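Local coordinates for heme-binding protein A / AI-2 binding protein A (Helicobacter pylori SS1, PDB 6OFQ) that binds short peptides such as STSA in the periplasm and probably hands them to an ABC transporter for uptake, at residues L258-P269 with V506-Y516; K374-R383 with R415-F425. All blocks are in the same frame, centred on the assembly; numbering follows the deposited sequence.

Contact 1 of 2, residues L258-P269 with V506-Y516; sequences LRTGEIMLMTGP and VVPHLSKVKGY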
loop_
_atom_site.group_PDB
_atom_site.type_symbol
_atom_site.label_atom_id
_atom_site.label_comp_id
_atom_site.label_asym_id
_atom_site.label_seq_id
_atom_site.Cartn_x
_atom_site.Cartn_y
_atom_site.Cartn_z
ATOM N N LEU A 258 -21.328 -1.509 -12.857
ATOM C CA LEU A 258 -21.776 -2.572 -12.002
ATOM C C LEU A 258 -23.246 -2.785 -12.167
ATOM O O LEU A 258 -23.696 -3.936 -12.243
ATOM C CB LEU A 258 -21.420 -2.281 -10.551
ATOM C CG LEU A 258 -21.762 -3.423 -9.610
ATOM C CD1 LEU A 258 -20.866 -4.651 -9.782
ATOM C CD2 LEU A 258 -21.595 -2.947 -8.168
ATOM N N ARG A 259 -24.003 -1.702 -12.214
ATOM C CA ARG A 259 -25.463 -1.783 -12.320
ATOM C C ARG A 259 -25.885 -2.455 -13.627
ATOM O O ARG A 259 -26.956 -3.070 -13.659
ATOM C CB ARG A 259 -26.010 -0.351 -12.187
ATOM C CG ARG A 259 -26.024 0.080 -10.754
ATOM C CD ARG A 259 -26.319 1.581 -10.681
ATOM N NE ARG A 259 -27.523 2.007 -11.413
ATOM C CZ ARG A 259 -27.688 3.250 -11.852
ATOM N NH1 ARG A 259 -26.687 4.122 -11.701
ATOM N NH2 ARG A 259 -28.841 3.609 -12.423
ATOM N N THR A 260 -25.149 -2.283 -14.703
ATOM C CA THR A 260 -25.470 -2.932 -15.976
ATOM C C THR A 260 -24.851 -4.324 -16.097
ATOM O O THR A 260 -25.053 -5.026 -17.085
ATOM C CB THR A 260 -25.015 -2.087 -17.169
ATOM O OG1 THR A 260 -23.583 -2.012 -17.217
ATOM C CG2 THR A 260 -25.607 -0.697 -17.189
ATOM N N GLY A 261 -24.027 -4.726 -15.139
ATOM C CA GLY A 261 -23.284 -5.979 -15.214
ATOM C C GLY A 261 -22.071 -6.026 -16.118
ATOM O O GLY A 261 -21.434 -7.079 -16.268
ATOM N N GLU A 262 -21.683 -4.844 -16.618
ATOM C CA GLU A 262 -20.503 -4.737 -17.446
ATOM C C GLU A 262 -19.243 -5.044 -16.645
ATOM O O GLU A 262 -18.213 -5.500 -17.152
ATOM C CB GLU A 262 -20.472 -3.292 -17.997
ATOM C CG GLU A 262 -19.327 -2.914 -18.884
ATOM C CD GLU A 262 -19.361 -1.460 -19.339
ATOM O OE1 GLU A 262 -20.499 -1.086 -19.770
ATOM O OE2 GLU A 262 -18.285 -0.813 -19.176
ATOM N N ILE A 263 -19.279 -4.622 -15.384
ATOM C CA ILE A 263 -18.191 -5.052 -14.472
ATOM C C ILE A 263 -18.888 -5.724 -13.291
ATOM O O ILE A 263 -20.101 -5.633 -13.091
ATOM C CB ILE A 263 -17.274 -3.889 -14.021
ATOM C CG1 ILE A 263 -18.021 -2.856 -13.184
ATOM C CG2 ILE A 263 -16.678 -3.251 -15.264
ATOM C CD1 ILE A 263 -17.720 -2.916 -11.734
ATOM N N MET A 264 -18.142 -6.441 -12.445
ATOM C CA MET A 264 -18.688 -7.369 -11.461
ATOM C C MET A 264 -18.293 -7.067 -10.016
ATOM O O MET A 264 -18.923 -7.571 -9.090
ATOM C CB MET A 264 -18.321 -8.800 -11.799
ATOM C CG MET A 264 -18.787 -9.228 -13.190
ATOM S SD MET A 264 -17.890 -10.631 -13.860
ATOM C CE MET A 264 -18.396 -11.930 -12.791
ATOM N N LEU A 265 -17.212 -6.326 -9.836
ATOM C CA LEU A 265 -16.647 -6.061 -8.503
ATOM C C LEU A 265 -15.851 -4.778 -8.717
ATOM O O LEU A 265 -15.119 -4.657 -9.696
ATOM C CB LEU A 265 -15.762 -7.232 -8.066
ATOM C CG LEU A 265 -14.691 -7.104 -6.980
ATOM C CD1 LEU A 265 -15.433 -6.963 -5.712
ATOM C CD2 LEU A 265 -13.883 -8.384 -6.888
ATOM N N MET A 266 -15.955 -3.838 -7.789
ATOM C CA MET A 266 -15.251 -2.562 -7.938
ATOM C C MET A 266 -14.747 -1.991 -6.624
ATOM O O MET A 266 -15.367 -2.143 -5.573
ATOM C CB MET A 266 -16.063 -1.492 -8.663
ATOM C CG MET A 266 -17.412 -1.329 -8.043
ATOM S SD MET A 266 -18.366 0.117 -8.576
ATOM C CE MET A 266 -17.594 1.520 -7.760
ATOM N N THR A 267 -13.631 -1.275 -6.710
ATOM C CA THR A 267 -13.154 -0.495 -5.577
ATOM C C THR A 267 -13.492 0.964 -5.844
ATOM O O THR A 267 -13.765 1.395 -6.990
ATOM C CB THR A 267 -11.631 -0.713 -5.361
ATOM O OG1 THR A 267 -10.936 -0.354 -6.567
ATOM C CG2 THR A 267 -11.415 -2.190 -4.925
ATOM N N GLY A 268 -13.436 1.706 -4.742
ATOM C CA GLY A 268 -13.498 3.169 -4.849
ATOM C C GLY A 268 -14.864 3.763 -5.155
ATOM O O GLY A 268 -14.922 4.727 -5.935
ATOM N N PRO A 269 -15.967 3.252 -4.602
ATOM C CA PRO A 269 -17.275 3.830 -4.940
ATOM C C PRO A 269 -17.364 5.295 -4.505
ATOM O O PRO A 269 -16.778 5.675 -3.465
ATOM C CB PRO A 269 -18.267 2.988 -4.158
ATOM C CG PRO A 269 -17.475 2.550 -2.968
ATOM C CD PRO A 269 -16.086 2.290 -3.496
ATOM N N VAL A 506 -15.224 -0.361 1.559
ATOM C CA VAL A 506 -16.572 -0.400 1.007
ATOM C C VAL A 506 -16.509 -0.905 -0.432
ATOM O O VAL A 506 -15.912 -0.206 -1.275
ATOM C CB VAL A 506 -17.304 0.945 1.073
ATOM C CG1 VAL A 506 -18.733 0.812 0.519
ATOM C CG2 VAL A 506 -17.325 1.446 2.500
ATOM N N VAL A 507 -16.954 -2.144 -0.674
ATOM C CA VAL A 507 -16.701 -2.818 -1.964
ATOM C C VAL A 507 -17.991 -3.365 -2.537
ATOM O O VAL A 507 -18.471 -4.417 -2.149
ATOM C CB VAL A 507 -15.640 -3.934 -1.835
ATOM C CG1 VAL A 507 -15.554 -4.666 -3.192
ATOM C CG2 VAL A 507 -14.291 -3.390 -1.473
ATOM N N PRO A 508 -18.576 -2.618 -3.504
ATOM C CA PRO A 508 -19.761 -3.165 -4.184
ATOM C C PRO A 508 -19.457 -4.246 -5.212
ATOM O O PRO A 508 -18.410 -4.206 -5.881
ATOM C CB PRO A 508 -20.269 -1.933 -4.957
ATOM C CG PRO A 508 -19.588 -0.737 -4.368
ATOM C CD PRO A 508 -18.240 -1.256 -3.929
ATOM N N HIS A 509 -20.288 -5.282 -5.244
ATOM C CA HIS A 509 -20.115 -6.326 -6.224
ATOM C C HIS A 509 -21.420 -7.005 -6.513
ATOM O O HIS A 509 -22.401 -6.846 -5.803
ATOM C CB HIS A 509 -19.053 -7.338 -5.775
ATOM C CG HIS A 509 -19.361 -7.988 -4.478
ATOM N ND1 HIS A 509 -20.109 -9.138 -4.344
ATOM C CD2 HIS A 509 -19.059 -7.608 -3.218
ATOM C CE1 HIS A 509 -20.193 -9.480 -3.074
ATOM N NE2 HIS A 509 -19.588 -8.547 -2.371
ATOM N N LEU A 510 -21.447 -7.719 -7.634
ATOM C CA LEU A 510 -22.597 -8.586 -7.867
ATOM C C LEU A 510 -22.738 -9.704 -6.831
ATOM O O LEU A 510 -21.718 -10.206 -6.331
ATOM C CB LEU A 510 -22.571 -9.154 -9.307
ATOM C CG LEU A 510 -22.452 -8.164 -10.419
ATOM C CD1 LEU A 510 -22.288 -8.851 -11.753
ATOM C CD2 LEU A 510 -23.643 -7.233 -10.514
ATOM N N SER A 511 -23.980 -10.057 -6.507
ATOM C CA SER A 511 -24.243 -11.126 -5.539
ATOM C C SER A 511 -23.625 -12.460 -5.899
ATOM O O SER A 511 -23.216 -13.199 -4.991
ATOM C CB SER A 511 -25.745 -11.291 -5.300
ATOM O OG SER A 511 -26.387 -11.622 -6.516
ATOM N N LYS A 512 -23.486 -12.730 -7.204
ATOM C CA LYS A 512 -22.890 -13.995 -7.644
ATOM C C LYS A 512 -21.396 -14.065 -7.346
ATOM O O LYS A 512 -20.807 -15.131 -7.418
ATOM C CB LYS A 512 -23.013 -14.215 -9.174
ATOM C CG LYS A 512 -22.209 -13.263 -10.057
ATOM C CD LYS A 512 -22.136 -13.434 -11.600
ATOM C CE LYS A 512 -23.326 -12.734 -12.176
ATOM N NZ LYS A 512 -23.443 -12.960 -13.652
ATOM N N VAL A 513 -20.736 -12.945 -7.091
ATOM C CA VAL A 513 -19.287 -12.957 -6.819
ATOM C C VAL A 513 -19.094 -13.263 -5.319
ATOM O O VAL A 513 -19.526 -12.490 -4.473
ATOM C CB VAL A 513 -18.619 -11.618 -7.210
ATOM C CG1 VAL A 513 -17.139 -11.626 -6.818
ATOM C CG2 VAL A 513 -18.816 -11.333 -8.694
ATOM N N LYS A 514 -18.455 -14.396 -5.079
ATOM C CA LYS A 514 -18.235 -14.901 -3.729
ATOM C C LYS A 514 -16.757 -15.045 -3.461
ATOM O O LYS A 514 -15.948 -15.134 -4.387
ATOM C CB LYS A 514 -18.781 -16.315 -3.618
ATOM C CG LYS A 514 -20.259 -16.457 -3.925
ATOM C CD LYS A 514 -21.094 -15.607 -3.021
ATOM C CE LYS A 514 -22.563 -15.851 -3.362
ATOM N NZ LYS A 514 -23.362 -15.255 -2.265
ATOM N N GLY A 515 -16.420 -15.045 -2.160
ATOM C CA GLY A 515 -15.056 -15.348 -1.776
ATOM C C GLY A 515 -14.146 -14.153 -1.615
ATOM O O GLY A 515 -13.032 -14.324 -1.073
ATOM N N TYR A 516 -14.529 -13.020 -2.170
ATOM C CA TYR A 516 -13.722 -11.827 -1.961
ATOM C C TYR A 516 -13.839 -11.428 -0.492
ATOM O O TYR A 516 -14.928 -11.512 0.073
ATOM C CB TYR A 516 -14.198 -10.696 -2.854
ATOM C CG TYR A 516 -13.381 -9.419 -2.774
ATOM C CD1 TYR A 516 -12.210 -9.293 -3.516
ATOM C CD2 TYR A 516 -13.731 -8.390 -1.924
ATOM C CE1 TYR A 516 -11.481 -8.125 -3.511
ATOM C CE2 TYR A 516 -13.005 -7.216 -1.901
ATOM C CZ TYR A 516 -11.851 -7.128 -2.645
ATOM O OH TYR A 516 -11.077 -5.963 -2.624
HETATM O O HOH W 1 -13.391 0.240 -2.289
#

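Contact 2 of 2, residues K374-R383 with R415-F425; sequences KTTIFTTSTR and RTGLGEHEMAF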
loop_
_atom_site.group_PDB
_atom_site.type_symbol
_atom_site.label_atom_id
_atom_site.label_comp_id
_atom_site.label_asym_id
_atom_site.label_seq_id
_atom_site.Cartn_x
_atom_site.Cartn_y
_atom_site.Cartn_z
ATOM N N LYS A 374 -0.576 32.349 1.263
ATOM C CA LYS A 374 -1.001 31.566 0.118
ATOM C C LYS A 374 -0.247 30.228 0.082
ATOM O O LYS A 374 0.940 30.164 0.380
ATOM C CB LYS A 374 -0.760 32.337 -1.181
ATOM C CG LYS A 374 -1.566 33.630 -1.178
ATOM C CD LYS A 374 -1.465 34.486 -2.438
ATOM C CE LYS A 374 -2.569 35.533 -2.267
ATOM N NZ LYS A 374 -2.576 36.701 -3.192
ATOM N N THR A 375 -0.961 29.186 -0.339
ATOM C CA THR A 375 -0.381 27.851 -0.483
ATOM C C THR A 375 -1.116 27.040 -1.539
ATOM O O THR A 375 -2.042 27.589 -2.178
ATOM C CB THR A 375 -0.358 27.174 0.890
ATOM O OG1 THR A 375 0.445 25.991 0.821
ATOM C CG2 THR A 375 -1.738 26.780 1.355
ATOM N N THR A 376 -0.718 25.783 -1.729
ATOM C CA THR A 376 -1.240 24.955 -2.784
ATOM C C THR A 376 -1.526 23.605 -2.152
ATOM O O THR A 376 -0.831 23.199 -1.204
ATOM C CB THR A 376 -0.216 24.818 -3.897
ATOM O OG1 THR A 376 -0.059 26.102 -4.521
ATOM C CG2 THR A 376 -0.642 23.873 -4.970
ATOM N N ILE A 377 -2.594 22.962 -2.572
ATOM C CA ILE A 377 -2.866 21.571 -2.212
ATOM C C ILE A 377 -2.851 20.775 -3.489
ATOM O O ILE A 377 -3.436 21.155 -4.510
ATOM C CB ILE A 377 -4.188 21.411 -1.460
ATOM C CG1 ILE A 377 -4.331 19.977 -0.913
ATOM C CG2 ILE A 377 -5.423 21.751 -2.270
ATOM C CD1 ILE A 377 -5.450 19.849 0.083
ATOM N N PHE A 378 -2.234 19.601 -3.465
ATOM C CA PHE A 378 -2.300 18.655 -4.561
ATOM C C PHE A 378 -3.410 17.668 -4.268
ATOM O O PHE A 378 -3.534 17.241 -3.099
ATOM C CB PHE A 378 -1.021 17.805 -4.690
ATOM C CG PHE A 378 0.167 18.462 -5.319
ATOM C CD1 PHE A 378 0.219 19.818 -5.502
ATOM C CD2 PHE A 378 1.281 17.730 -5.674
ATOM C CE1 PHE A 378 1.291 20.448 -6.122
ATOM C CE2 PHE A 378 2.326 18.348 -6.320
ATOM C CZ PHE A 378 2.369 19.696 -6.490
ATOM N N THR A 379 -4.166 17.306 -5.300
ATOM C CA THR A 379 -5.148 16.234 -5.209
ATOM C C THR A 379 -5.081 15.429 -6.498
ATOM O O THR A 379 -4.415 15.834 -7.458
ATOM C CB THR A 379 -6.537 16.841 -4.990
ATOM O OG1 THR A 379 -7.465 15.774 -4.728
ATOM C CG2 THR A 379 -7.032 17.657 -6.162
ATOM N N THR A 380 -5.677 14.239 -6.475
ATOM C CA THR A 380 -5.754 13.386 -7.649
ATOM C C THR A 380 -7.033 13.569 -8.417
ATOM O O THR A 380 -8.045 14.055 -7.901
ATOM C CB THR A 380 -5.747 11.895 -7.286
ATOM O OG1 THR A 380 -6.997 11.542 -6.679
ATOM C CG2 THR A 380 -4.628 11.564 -6.309
ATOM N N SER A 381 -6.949 13.192 -9.686
ATOM C CA SER A 381 -8.132 13.321 -10.545
ATOM C C SER A 381 -9.272 12.388 -10.132
ATOM O O SER A 381 -10.438 12.709 -10.363
ATOM C CB SER A 381 -7.760 13.048 -12.009
ATOM O OG SER A 381 -7.192 11.773 -12.105
ATOM N N THR A 382 -8.981 11.257 -9.521
ATOM C CA THR A 382 -10.032 10.293 -9.252
ATOM C C THR A 382 -10.606 10.448 -7.850
ATOM O O THR A 382 -11.662 9.879 -7.602
ATOM C CB THR A 382 -9.549 8.861 -9.488
ATOM O OG1 THR A 382 -8.359 8.630 -8.732
ATOM C CG2 THR A 382 -9.303 8.666 -10.994
ATOM N N ARG A 383 -9.967 11.185 -6.949
ATOM C CA ARG A 383 -10.540 11.464 -5.624
ATOM C C ARG A 383 -11.828 12.241 -5.845
ATOM O O ARG A 383 -11.941 12.958 -6.824
ATOM C CB ARG A 383 -9.634 12.406 -4.818
ATOM C CG ARG A 383 -8.547 11.699 -4.031
ATOM C CD ARG A 383 -7.853 12.711 -3.117
ATOM N NE ARG A 383 -8.776 12.971 -2.021
ATOM C CZ ARG A 383 -8.855 12.174 -0.956
ATOM N NH1 ARG A 383 -8.017 11.144 -0.809
ATOM N NH2 ARG A 383 -9.782 12.432 -0.050
ATOM N N ARG A 415 5.305 13.286 -8.287
ATOM C CA ARG A 415 5.557 14.646 -7.819
ATOM C C ARG A 415 5.566 14.709 -6.296
ATOM O O ARG A 415 6.431 15.356 -5.720
ATOM C CB ARG A 415 4.533 15.614 -8.363
ATOM C CG ARG A 415 4.570 15.736 -9.866
ATOM C CD ARG A 415 3.559 16.739 -10.373
ATOM N NE ARG A 415 3.628 16.953 -11.836
ATOM C CZ ARG A 415 4.487 17.761 -12.434
ATOM N NH1 ARG A 415 5.403 18.443 -11.771
ATOM N NH2 ARG A 415 4.451 17.892 -13.763
ATOM N N THR A 416 4.626 14.027 -5.602
ATOM C CA THR A 416 4.664 14.009 -4.150
ATOM C C THR A 416 5.892 13.220 -3.632
ATOM O O THR A 416 6.477 13.583 -2.617
ATOM C CB THR A 416 3.341 13.432 -3.546
ATOM O OG1 THR A 416 3.127 12.087 -4.018
ATOM C CG2 THR A 416 2.145 14.340 -3.800
ATOM N N GLY A 417 6.283 12.162 -4.343
ATOM C CA GLY A 417 7.492 11.444 -3.943
ATOM C C GLY A 417 8.751 12.287 -3.916
ATOM O O GLY A 417 9.702 11.995 -3.219
ATOM N N LEU A 418 8.773 13.280 -4.802
ATOM C CA LEU A 418 9.869 14.246 -4.961
ATOM C C LEU A 418 9.748 15.485 -4.126
ATOM O O LEU A 418 10.551 16.429 -4.262
ATOM C CB LEU A 418 10.070 14.573 -6.428
ATOM C CG LEU A 418 10.507 13.422 -7.300
ATOM C CD1 LEU A 418 10.624 13.839 -8.757
ATOM C CD2 LEU A 418 11.831 12.842 -6.815
ATOM N N GLY A 419 8.692 15.606 -3.298
ATOM C CA GLY A 419 8.527 16.746 -2.425
ATOM C C GLY A 419 7.997 18.007 -3.091
ATOM O O GLY A 419 8.193 19.085 -2.522
ATOM N N GLU A 420 7.340 17.885 -4.243
ATOM C CA GLU A 420 6.899 19.074 -4.951
ATOM C C GLU A 420 5.768 19.806 -4.243
ATOM O O GLU A 420 5.557 21.019 -4.416
ATOM C CB GLU A 420 6.502 18.736 -6.392
ATOM C CG GLU A 420 7.702 18.322 -7.194
ATOM C CD GLU A 420 7.410 18.040 -8.646
ATOM O OE1 GLU A 420 6.317 18.372 -9.125
ATOM O OE2 GLU A 420 8.275 17.441 -9.303
ATOM N N HIS A 421 4.975 19.052 -3.462
ATOM C CA HIS A 421 3.795 19.638 -2.839
ATOM C C HIS A 421 4.173 20.468 -1.623
ATOM O O HIS A 421 5.222 20.280 -0.995
ATOM C CB HIS A 421 2.887 18.511 -2.342
ATOM C CG HIS A 421 3.544 17.529 -1.439
ATOM N ND1 HIS A 421 4.522 16.681 -1.908
ATOM C CD2 HIS A 421 3.456 17.333 -0.096
ATOM C CE1 HIS A 421 4.991 15.976 -0.899
ATOM N NE2 HIS A 421 4.356 16.325 0.192
ATOM N N GLU A 422 3.197 21.277 -1.216
ATOM C CA GLU A 422 3.165 21.960 0.089
ATOM C C GLU A 422 2.224 21.161 0.967
ATOM O O GLU A 422 2.589 20.725 2.056
ATOM C CB GLU A 422 2.757 23.435 -0.051
ATOM C CG GLU A 422 3.751 24.310 -0.807
ATOM C CD GLU A 422 3.186 25.707 -0.880
ATOM O OE1 GLU A 422 3.045 26.456 0.106
ATOM O OE2 GLU A 422 2.839 26.046 -2.005
ATOM N N MET A 423 0.964 21.083 0.576
ATOM C CA MET A 423 -0.023 20.165 1.151
ATOM C C MET A 423 -0.467 19.148 0.083
ATOM O O MET A 423 -0.526 19.464 -1.122
ATOM C CB MET A 423 -1.236 20.956 1.624
ATOM C CG MET A 423 -0.880 22.124 2.522
ATOM S SD MET A 423 -2.282 22.897 3.339
ATOM C CE MET A 423 -3.313 23.206 1.951
ATOM N N ALA A 424 -0.825 17.938 0.500
ATOM C CA ALA A 424 -1.303 16.951 -0.471
ATOM C C ALA A 424 -2.115 15.905 0.305
ATOM O O ALA A 424 -1.770 15.603 1.450
ATOM C CB ALA A 424 -0.109 16.286 -1.131
ATOM N N PHE A 425 -3.143 15.375 -0.313
ATOM C CA PHE A 425 -3.787 14.193 0.270
ATOM C C PHE A 425 -2.855 12.984 0.236
ATOM O O PHE A 425 -2.106 12.806 -0.728
ATOM C CB PHE A 425 -5.089 13.893 -0.467
ATOM C CG PHE A 425 -6.185 14.889 -0.242
ATOM C CD1 PHE A 425 -6.894 14.950 0.919
ATOM C CD2 PHE A 425 -6.433 15.854 -1.159
ATOM C CE1 PHE A 425 -7.941 15.829 1.112
ATOM C CE2 PHE A 425 -7.445 16.773 -0.985
ATOM C CZ PHE A 425 -8.165 16.780 0.164
HETATM O O HOH W 2 3.231 29.095 -0.340
HETATM O O HOH W 3 1.558 27.877 -3.217
#

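Contact 1 of 2, residues L258-P269 with V506-Y516
L510 O is gripped by two donors, H509 ND1 (2.8 Å) and V513 N, which come from opposite faces of its carbonyl plane, while L510 N donates across the contact to M264 O (2.9 Å). That pair of grips fixes the imidazole of H509 and closes the type I turn from L510 to V513. In a second cross-contact bond M266 N meets P508 O at 3.1 Å, almost in line with the C=O bond, and between the two L265 and H509 form a single beta bridge. With chi1 at 160°, L265 turns CG to the carbonyl side of its backbone, toward V507; its CD1 lies over the centre of one face of the Y516 ring and tight against V507 CG1 (3.4 Å). M264 rests CG on L510 CD1 and CB on V513 CG2. L258 CD2 touches P508 CB at 3.6 Å, and the L258 and L510 side chains pass each other pointing opposite ways. A water joins G268 N to V506 O. H509 NE2 is held by D286 and Y516 OH by N524. The bridge ties strand 265-266, at the edge of the sheet containing strand 32-37, to the end of strand 497-510, which pairs with strand 283-288, while helix 274-278 packs against V506 and P508.

Contact 2 of 2, residues K374-R383 with R415-F425
I377 and F378 pair with M423 and A424 as parallel neighbours, in the alpha/beta part of a type II periplasmic binding protein fold where strand 373-380 runs between strands 400-407 and 423-429. F378 N gives the shortest backbone bond, 2.9 Å to M423 O; M423 N to T376 O is longer and F425 N to F378 O weak. The side chains then divide between the two faces of the sheet. I377 and M423 turn to one, where I377 CD1 also reaches F425 CE2 at 3.8 Å and M423 CE curls back, bent at chi3 (-53°), onto I377 CB. R383 lays its guanidinium flat on the F425 ring, planes 4° apart and centres 4.1 Å, a stacked cation-pi pair. F378 and A424 turn to the other face; there H421 CB makes a CH-pi contact over one face of the F378 ring, 4.0 Å from its centroid, and R415 CB comes to the ring edge. At the strand start T375 OG1 donates to E422 OE1 (2.7 Å) from above the carboxylate plane, and waters link this carboxylate to K374 O and T376 OG1. Further out, helix 386-396 covers I377, M423 and F425, while Y407 meets the F378 ring and H421 NE2 is held by G456 O. The end of helix 409-417 and the turn after it are tied by a salt bridge: E420 OE1 lies close to the guanidinium plane of R415 and receives NH1 on its syn lone pair at 2.8 Å.

Contacts 1 and 2 both reach the same seven-stranded sheet, yet their centres lie about 30 Å apart and they do not touch. Contact 2 builds that sheet from within, pairing strands close in sequence as parallel neighbours; contact 1 joins the end of another of its strands, 497-510, to the edge of a separate sheet, with 236 residues between its segments and contact 2 among them. Contact 1 is the more buried, and its leucines, methionines, valines and prolines pack around a single bridge. Contact 2, partly exposed, adds threonine hydroxyls and charged groups to the apolar contacts of the strand pair: a stacked arginine, a salt bridge and a carboxylate bridged by waters.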